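Local coordinates for protein alginate lyase (Bacteroides ovatus, PDB 3NNB) that probably depolymerises alginate by beta-elimination, as expected of an alginate lyase built on an alpha-helical toroid, at residues N221-A232 with F280-I291. Residues are numbered along the deposited sequence; the frame is centred on the assembly and turned at random.
Sequences NHGLAYDVQLTA and FNLGHMLDMCSI
Val228 carries CG1 anti to its backbone N (chi1 -175°), which sends its two methyls to different neighbours: CG1 meets Ile291 CD1 at 3.8 Å, while CG2 comes down on the carbonyl oxygen of His284 and on CB of Met288. A short, beta-branched side chain fits here, a knob in the hole formed by His284, Asp287, Met288 and Ile291. Met288, a selenomethionine, bends at chi2 and chi3, and its flexible chain thereby brings CE to 3.4 Å from Thr231 OG1. That hydroxyl is turned back on its own helix and donates to Asp227 O (2.8 Å), which also accepts from Thr231 N on the opposite face of the carbonyl plane; a threonine can thus hide its polar branch and leave CG2 for Ile291 CG2. Segments 221-232 and 280-291 run in the same direction at 26°, their axes 9.6 Å apart at closest approach, within the helical toroid of alginate lyases; Phe250 of helix 240-258 packs against both Leu224 and Met288. Leucine's forked end lets Leu224 meet two neighbours, CD1 on Met285 CG and CD2 on His284 CB. At the start of both segments the contact turns polar. One water donates to Asn221 O and Asn281 OD1 and lies 2.7 Å from His284 ND1, in the imidazole plane; the two-ended amide of Asn281 also hydrogen-bonds Gln265 OE1 through ND2. Flat and polar-edged, the His284 ring can serve the water while setting CE1 over the centre of the Phe280 ring, whose edge receives Asn221 OD1 at CE2 (3.4 Å), amide and ring planes 82° apart.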
ATOM      1  N   ASN A 221     -12.078   3.529  -4.013  1.00  7.79           N
ATOM      2  CA  ASN A 221     -10.655   3.277  -3.803  1.00  6.54           C
ATOM      3  C   ASN A 221     -10.245   1.800  -3.940  1.00  5.88           C
ATOM      4  O   ASN A 221      -9.106   1.508  -4.310  1.00  7.00           O
ATOM      5  CB  ASN A 221     -10.183   3.883  -2.471  1.00  7.37           C
ATOM      6  CG  ASN A 221     -10.672   3.117  -1.255  1.00  8.50           C
ATOM      7  OD1 ASN A 221     -10.144   2.034  -0.965  1.00 11.00           O
ATOM      8  ND2 ASN A 221     -11.666   3.665  -0.517  1.00  9.80           N
ATOM      9  N   HIS A 222     -11.154   0.879  -3.623  1.00  6.42           N
ATOM     10  CA  HIS A 222     -10.806  -0.529  -3.721  1.00  7.64           C
ATOM     11  C   HIS A 222     -10.500  -0.920  -5.133  1.00  8.76           C
ATOM     12  O   HIS A 222      -9.550  -1.645  -5.370  1.00  7.37           O
ATOM     13  CB  HIS A 222     -11.912  -1.429  -3.171  1.00  7.01           C
ATOM     14  CG  HIS A 222     -11.889  -1.586  -1.693  1.00 10.81           C
ATOM     15  ND1 HIS A 222     -11.087  -2.506  -1.058  1.00  8.30           N
ATOM     16  CD2 HIS A 222     -12.580  -0.952  -0.722  1.00 16.51           C
ATOM     17  CE1 HIS A 222     -11.316  -2.458   0.243  1.00 10.84           C
ATOM     18  NE2 HIS A 222     -12.187  -1.495   0.480  1.00 15.23           N
ATOM     19  N   GLY A 223     -11.310  -0.476  -6.080  1.00  6.68           N
ATOM     20  CA  GLY A 223     -11.106  -0.853  -7.448  1.00  4.91           C
ATOM     21  C   GLY A 223      -9.881  -0.182  -8.065  1.00  7.83           C
ATOM     22  O   GLY A 223      -9.156  -0.797  -8.854  1.00  8.03           O
ATOM     23  N   LEU A 224      -9.627   1.076  -7.712  1.00  7.34           N
ATOM     24  CA  LEU A 224      -8.424   1.762  -8.163  1.00  6.67           C
ATOM     25  C   LEU A 224      -7.163   1.063  -7.649  1.00  8.13           C
ATOM     26  O   LEU A 224      -6.212   0.784  -8.410  1.00  7.46           O
ATOM     27  CB  LEU A 224      -8.505   3.235  -7.754  1.00  7.88           C
ATOM     28  CG  LEU A 224      -7.453   4.192  -8.333  1.00  7.67           C
ATOM     29  CD1 LEU A 224      -8.009   5.614  -8.466  1.00  7.41           C
ATOM     30  CD2 LEU A 224      -6.172   4.195  -7.489  1.00  8.53           C
ATOM     31  N   ALA A 225      -7.195   0.689  -6.365  1.00  7.57           N
ATOM     32  CA  ALA A 225      -6.096  -0.029  -5.755  1.00  7.01           C
ATOM     33  C   ALA A 225      -5.893  -1.420  -6.366  1.00  7.08           C
ATOM     34  O   ALA A 225      -4.751  -1.882  -6.493  1.00  8.09           O
ATOM     35  CB  ALA A 225      -6.259  -0.092  -4.199  1.00  7.50           C
ATOM     36  N   TYR A 226      -6.963  -2.084  -6.762  1.00  7.94           N
ATOM     37  CA  TYR A 226      -6.841  -3.412  -7.412  1.00  7.01           C
ATOM     38  C   TYR A 226      -5.955  -3.298  -8.623  1.00  8.81           C
ATOM     39  O   TYR A 226      -5.069  -4.108  -8.823  1.00  8.69           O
ATOM     40  CB  TYR A 226      -8.209  -3.945  -7.785  1.00  7.09           C
ATOM     41  CG  TYR A 226      -8.155  -5.241  -8.580  1.00  6.31           C
ATOM     42  CD1 TYR A 226      -7.980  -5.213  -9.950  1.00 10.23           C
ATOM     43  CD2 TYR A 226      -8.248  -6.486  -7.942  1.00 12.24           C
ATOM     44  CE1 TYR A 226      -7.941  -6.378 -10.706  1.00 10.35           C
ATOM     45  CE2 TYR A 226      -8.209  -7.686  -8.692  1.00 14.03           C
ATOM     46  CZ  TYR A 226      -8.061  -7.623 -10.064  1.00 14.96           C
ATOM     47  OH  TYR A 226      -8.013  -8.757 -10.898  1.00 17.68           O
ATOM     48  N   ASP A 227      -6.207  -2.278  -9.433  1.00  8.73           N
ATOM     49  CA  ASP A 227      -5.426  -2.116 -10.673  1.00  7.72           C
ATOM     50  C   ASP A 227      -3.947  -1.875 -10.373  1.00  6.70           C
ATOM     51  O   ASP A 227      -3.072  -2.390 -11.055  1.00  7.32           O
ATOM     52  CB  ASP A 227      -5.960  -0.977 -11.525  1.00  7.68           C
ATOM     53  CG  ASP A 227      -7.221  -1.333 -12.276  1.00 10.45           C
ATOM     54  OD1 ASP A 227      -7.758  -2.448 -12.131  1.00 10.84           O
ATOM     55  OD2 ASP A 227      -7.704  -0.460 -13.040  1.00  8.36           O
ATOM     56  N   VAL A 228      -3.657  -1.021  -9.383  1.00  7.17           N
ATOM     57  CA  VAL A 228      -2.257  -0.785  -9.000  1.00  6.44           C
ATOM     58  C   VAL A 228      -1.549  -2.078  -8.593  1.00  6.43           C
ATOM     59  O   VAL A 228      -0.426  -2.352  -9.024  1.00  7.80           O
ATOM     60  CB  VAL A 228      -2.102   0.294  -7.874  1.00  6.56           C
ATOM     61  CG1 VAL A 228      -0.637   0.587  -7.608  1.00  9.65           C
ATOM     62  CG2 VAL A 228      -2.826   1.580  -8.274  1.00  8.46           C
ATOM     63  N   GLN A 229      -2.224  -2.869  -7.771  1.00  6.60           N
ATOM     64  CA  GLN A 229      -1.624  -4.101  -7.281  1.00  6.35           C
ATOM     65  C   GLN A 229      -1.453  -5.064  -8.451  1.00  8.15           C
ATOM     66  O   GLN A 229      -0.395  -5.646  -8.614  1.00  8.11           O
ATOM     67  CB  GLN A 229      -2.550  -4.751  -6.236  1.00  5.61           C
ATOM     68  CG  GLN A 229      -2.739  -3.969  -4.953  1.00  6.50           C
ATOM     69  CD  GLN A 229      -3.301  -4.854  -3.844  1.00  9.80           C
ATOM     70  OE1 GLN A 229      -2.598  -5.744  -3.344  1.00  8.64           O
ATOM     71  NE2 GLN A 229      -4.559  -4.591  -3.422  1.00  9.16           N
ATOM     72  N   LEU A 230      -2.479  -5.214  -9.296  1.00  7.41           N
ATOM     73  CA  LEU A 230      -2.348  -6.129 -10.449  1.00  8.01           C
ATOM     74  C   LEU A 230      -1.135  -5.729 -11.317  1.00  8.00           C
ATOM     75  O   LEU A 230      -0.331  -6.574 -11.753  1.00  7.49           O
ATOM     76  CB  LEU A 230      -3.633  -6.155 -11.274  1.00  8.23           C
ATOM     77  CG  LEU A 230      -3.657  -7.204 -12.401  1.00  7.04           C
ATOM     78  CD1 LEU A 230      -3.775  -8.616 -11.807  1.00 12.34           C
ATOM     79  CD2 LEU A 230      -4.840  -6.887 -13.362  1.00 10.32           C
ATOM     80  N   THR A 231      -0.985  -4.426 -11.523  1.00  7.66           N
ATOM     81  CA  THR A 231       0.091  -3.888 -12.375  1.00  7.23           C
ATOM     82  C   THR A 231       1.452  -4.198 -11.756  1.00  9.49           C
ATOM     83  O   THR A 231       2.347  -4.717 -12.423  1.00  9.72           O
ATOM     84  CB  THR A 231      -0.096  -2.419 -12.617  1.00  6.87           C
ATOM     85  OG1 THR A 231      -1.352  -2.203 -13.270  1.00  8.61           O
ATOM     86  CG2 THR A 231       1.027  -1.857 -13.537  1.00  7.63           C
ATOM     87  N   ALA A 232       1.606  -3.881 -10.467  1.00  9.09           N
ATOM     88  CA  ALA A 232       2.871  -4.119  -9.795  1.00  8.55           C
ATOM     89  C   ALA A 232       3.225  -5.619  -9.770  1.00  7.71           C
ATOM     90  O   ALA A 232       4.398  -5.984  -9.977  1.00  7.29           O
ATOM     91  CB  ALA A 232       2.796  -3.606  -8.354  1.00  7.93           C
ATOM     92  N   PHE A 280      -5.822   8.645   0.682  1.00  6.12           N
ATOM     93  CA  PHE A 280      -5.562   7.220   0.402  1.00  7.08           C
ATOM     94  C   PHE A 280      -5.644   6.974  -1.096  1.00  7.53           C
ATOM     95  O   PHE A 280      -4.714   6.402  -1.699  1.00  6.68           O
ATOM     96  CB  PHE A 280      -6.637   6.426   1.134  1.00  8.27           C
ATOM     97  CG  PHE A 280      -6.429   4.908   1.221  1.00  7.89           C
ATOM     98  CD1 PHE A 280      -5.379   4.357   1.927  1.00  8.93           C
ATOM     99  CD2 PHE A 280      -7.378   4.049   0.673  1.00  8.67           C
ATOM    100  CE1 PHE A 280      -5.271   2.967   2.079  1.00 11.35           C
ATOM    101  CE2 PHE A 280      -7.271   2.683   0.807  1.00  8.42           C
ATOM    102  CZ  PHE A 280      -6.230   2.141   1.510  1.00  8.06           C
ATOM    103  N   ASN A 281      -6.710   7.450  -1.723  1.00  8.09           N
ATOM    104  CA  ASN A 281      -6.914   7.215  -3.156  1.00  6.35           C
ATOM    105  C   ASN A 281      -5.916   8.015  -3.983  1.00  7.73           C
ATOM    106  O   ASN A 281      -5.359   7.498  -4.912  1.00  8.61           O
ATOM    107  CB  ASN A 281      -8.366   7.527  -3.557  1.00  6.80           C
ATOM    108  CG  ASN A 281      -8.903   6.643  -4.646  1.00  7.27           C
ATOM    109  OD1 ASN A 281      -8.438   5.524  -4.871  1.00  8.24           O
ATOM    110  ND2 ASN A 281      -9.979   7.104  -5.292  1.00  6.42           N
ATOM    111  N   LEU A 282      -5.685   9.276  -3.613  1.00  7.06           N
ATOM    112  CA  LEU A 282      -4.678  10.087  -4.318  1.00  6.97           C
ATOM    113  C   LEU A 282      -3.286   9.454  -4.235  1.00  7.71           C
ATOM    114  O   LEU A 282      -2.528   9.452  -5.229  1.00  7.59           O
ATOM    115  CB  LEU A 282      -4.636  11.521  -3.767  1.00  6.71           C
ATOM    116  CG  LEU A 282      -5.456  12.553  -4.501  1.00 11.17           C
ATOM    117  CD1 LEU A 282      -5.628  13.799  -3.613  1.00 11.81           C
ATOM    118  CD2 LEU A 282      -4.795  12.857  -5.896  1.00 10.67           C
ATOM    119  N   GLY A 283      -2.919   8.930  -3.069  1.00  7.93           N
ATOM    120  CA  GLY A 283      -1.610   8.265  -2.931  1.00  7.52           C
ATOM    121  C   GLY A 283      -1.487   7.030  -3.846  1.00  6.98           C
ATOM    122  O   GLY A 283      -0.431   6.774  -4.419  1.00  8.87           O
ATOM    123  N   HIS A 284      -2.567   6.289  -3.995  1.00  6.51           N
ATOM    124  CA  HIS A 284      -2.595   5.127  -4.867  1.00  6.64           C
ATOM    125  C   HIS A 284      -2.571   5.540  -6.348  1.00  7.00           C
ATOM    126  O   HIS A 284      -1.961   4.854  -7.192  1.00  7.87           O
ATOM    127  CB  HIS A 284      -3.769   4.234  -4.554  1.00  6.46           C
ATOM    128  CG  HIS A 284      -3.723   3.694  -3.169  1.00  9.18           C
ATOM    129  ND1 HIS A 284      -4.849   3.221  -2.523  1.00  7.60           N
ATOM    130  CD2 HIS A 284      -2.706   3.620  -2.277  1.00  8.28           C
ATOM    131  CE1 HIS A 284      -4.503   2.841  -1.300  1.00  8.88           C
ATOM    132  NE2 HIS A 284      -3.210   3.054  -1.129  1.00  9.01           N
HETATM  133  N   MSE A 285      -3.207   6.670  -6.658  1.00  6.67           N
HETATM  134  CA  MSE A 285      -3.095   7.254  -7.994  1.00  7.23           C
HETATM  135  C   MSE A 285      -1.628   7.557  -8.310  1.00  8.14           C
HETATM  136  O   MSE A 285      -1.151   7.258  -9.385  1.00  7.55           O
HETATM  137  CB  MSE A 285      -3.914   8.533  -8.139  1.00  6.62           C
HETATM  138  CG  MSE A 285      -5.417   8.295  -8.028  1.00  8.23           C
HETATM  139 SE   MSE A 285      -6.381   9.950  -7.945  0.75  4.82          SE
HETATM  140  CE  MSE A 285      -8.173   9.276  -7.603  1.00 13.46           C
ATOM    141  N   LEU A 286      -0.946   8.184  -7.370  1.00  7.62           N
ATOM    142  CA  LEU A 286       0.470   8.517  -7.522  1.00  6.86           C
ATOM    143  C   LEU A 286       1.369   7.304  -7.585  1.00  6.99           C
ATOM    144  O   LEU A 286       2.359   7.302  -8.313  1.00  7.95           O
ATOM    145  CB  LEU A 286       0.913   9.533  -6.475  1.00  7.39           C
ATOM    146  CG  LEU A 286       0.226  10.904  -6.554  1.00  7.27           C
ATOM    147  CD1 LEU A 286       0.466  11.800  -5.322  1.00  9.51           C
ATOM    148  CD2 LEU A 286       0.732  11.676  -7.786  1.00 13.05           C
ATOM    149  N   ASP A 287       1.025   6.246  -6.848  1.00  5.98           N
ATOM    150  CA  ASP A 287       1.729   4.979  -7.003  1.00  6.07           C
ATOM    151  C   ASP A 287       1.590   4.462  -8.442  1.00  7.50           C
ATOM    152  O   ASP A 287       2.572   4.044  -9.029  1.00  8.27           O
ATOM    153  CB  ASP A 287       1.137   3.901  -6.061  1.00  5.99           C
ATOM    154  CG  ASP A 287       1.538   4.090  -4.610  1.00  8.31           C
ATOM    155  OD1 ASP A 287       2.519   4.773  -4.271  1.00  8.75           O
ATOM    156  OD2 ASP A 287       0.786   3.544  -3.761  1.00 11.27           O
HETATM  157  N   MSE A 288       0.395   4.523  -9.037  1.00  7.43           N
HETATM  158  CA  MSE A 288       0.205   4.123 -10.414  1.00  6.63           C
HETATM  159  C   MSE A 288       1.012   5.027 -11.335  1.00  8.07           C
HETATM  160  O   MSE A 288       1.601   4.545 -12.311  1.00 10.40           O
HETATM  161  CB  MSE A 288      -1.272   4.166 -10.803  1.00  6.70           C
HETATM  162  CG  MSE A 288      -1.572   3.570 -12.173  1.00  6.47           C
HETATM  163 SE   MSE A 288      -0.859   1.776 -12.424  0.75  6.77          SE
HETATM  164  CE  MSE A 288      -2.465   0.970 -12.991  1.00 10.53           C
ATOM    165  N   CYS A 289       1.021   6.333 -11.073  1.00  7.89           N
ATOM    166  CA  CYS A 289       1.810   7.252 -11.922  1.00  9.71           C
ATOM    167  C   CYS A 289       3.281   6.850 -11.891  1.00 10.24           C
ATOM    168  O   CYS A 289       3.952   6.871 -12.928  1.00  8.95           O
ATOM    169  CB  CYS A 289       1.687   8.692 -11.412  1.00  7.79           C
ATOM    170  SG  CYS A 289       0.049   9.426 -11.658  1.00  9.58           S
ATOM    171  N   SER A 290       3.781   6.489 -10.695  1.00  8.30           N
ATOM    172  CA  SER A 290       5.182   6.087 -10.533  1.00  8.91           C
ATOM    173  C   SER A 290       5.478   4.810 -11.318  1.00  5.89           C
ATOM    174  O   SER A 290       6.413   4.770 -12.133  1.00  8.58           O
ATOM    175  CB  SER A 290       5.529   5.913  -9.047  1.00 10.52           C
ATOM    176  OG  SER A 290       5.346   7.150  -8.369  1.00 12.48           O
ATOM    177  N   ILE A 291       4.647   3.772 -11.128  1.00  6.55           N
ATOM    178  CA  ILE A 291       4.818   2.529 -11.887  1.00  7.33           C
ATOM    179  C   ILE A 291       4.771   2.782 -13.386  1.00  8.21           C
ATOM    180  O   ILE A 291       5.666   2.349 -14.131  1.00  9.77           O
ATOM    181  CB  ILE A 291       3.748   1.506 -11.537  1.00  9.07           C
ATOM    182  CG1 ILE A 291       3.886   1.130 -10.067  1.00  7.73           C
ATOM    183  CG2 ILE A 291       3.880   0.236 -12.411  1.00 10.64           C
ATOM    184  CD1 ILE A 291       2.648   0.343  -9.540  1.00 13.04           C
TER
HETATM  185  O   HOH W   1      -7.093   3.404  -3.998  1.00  8.55           O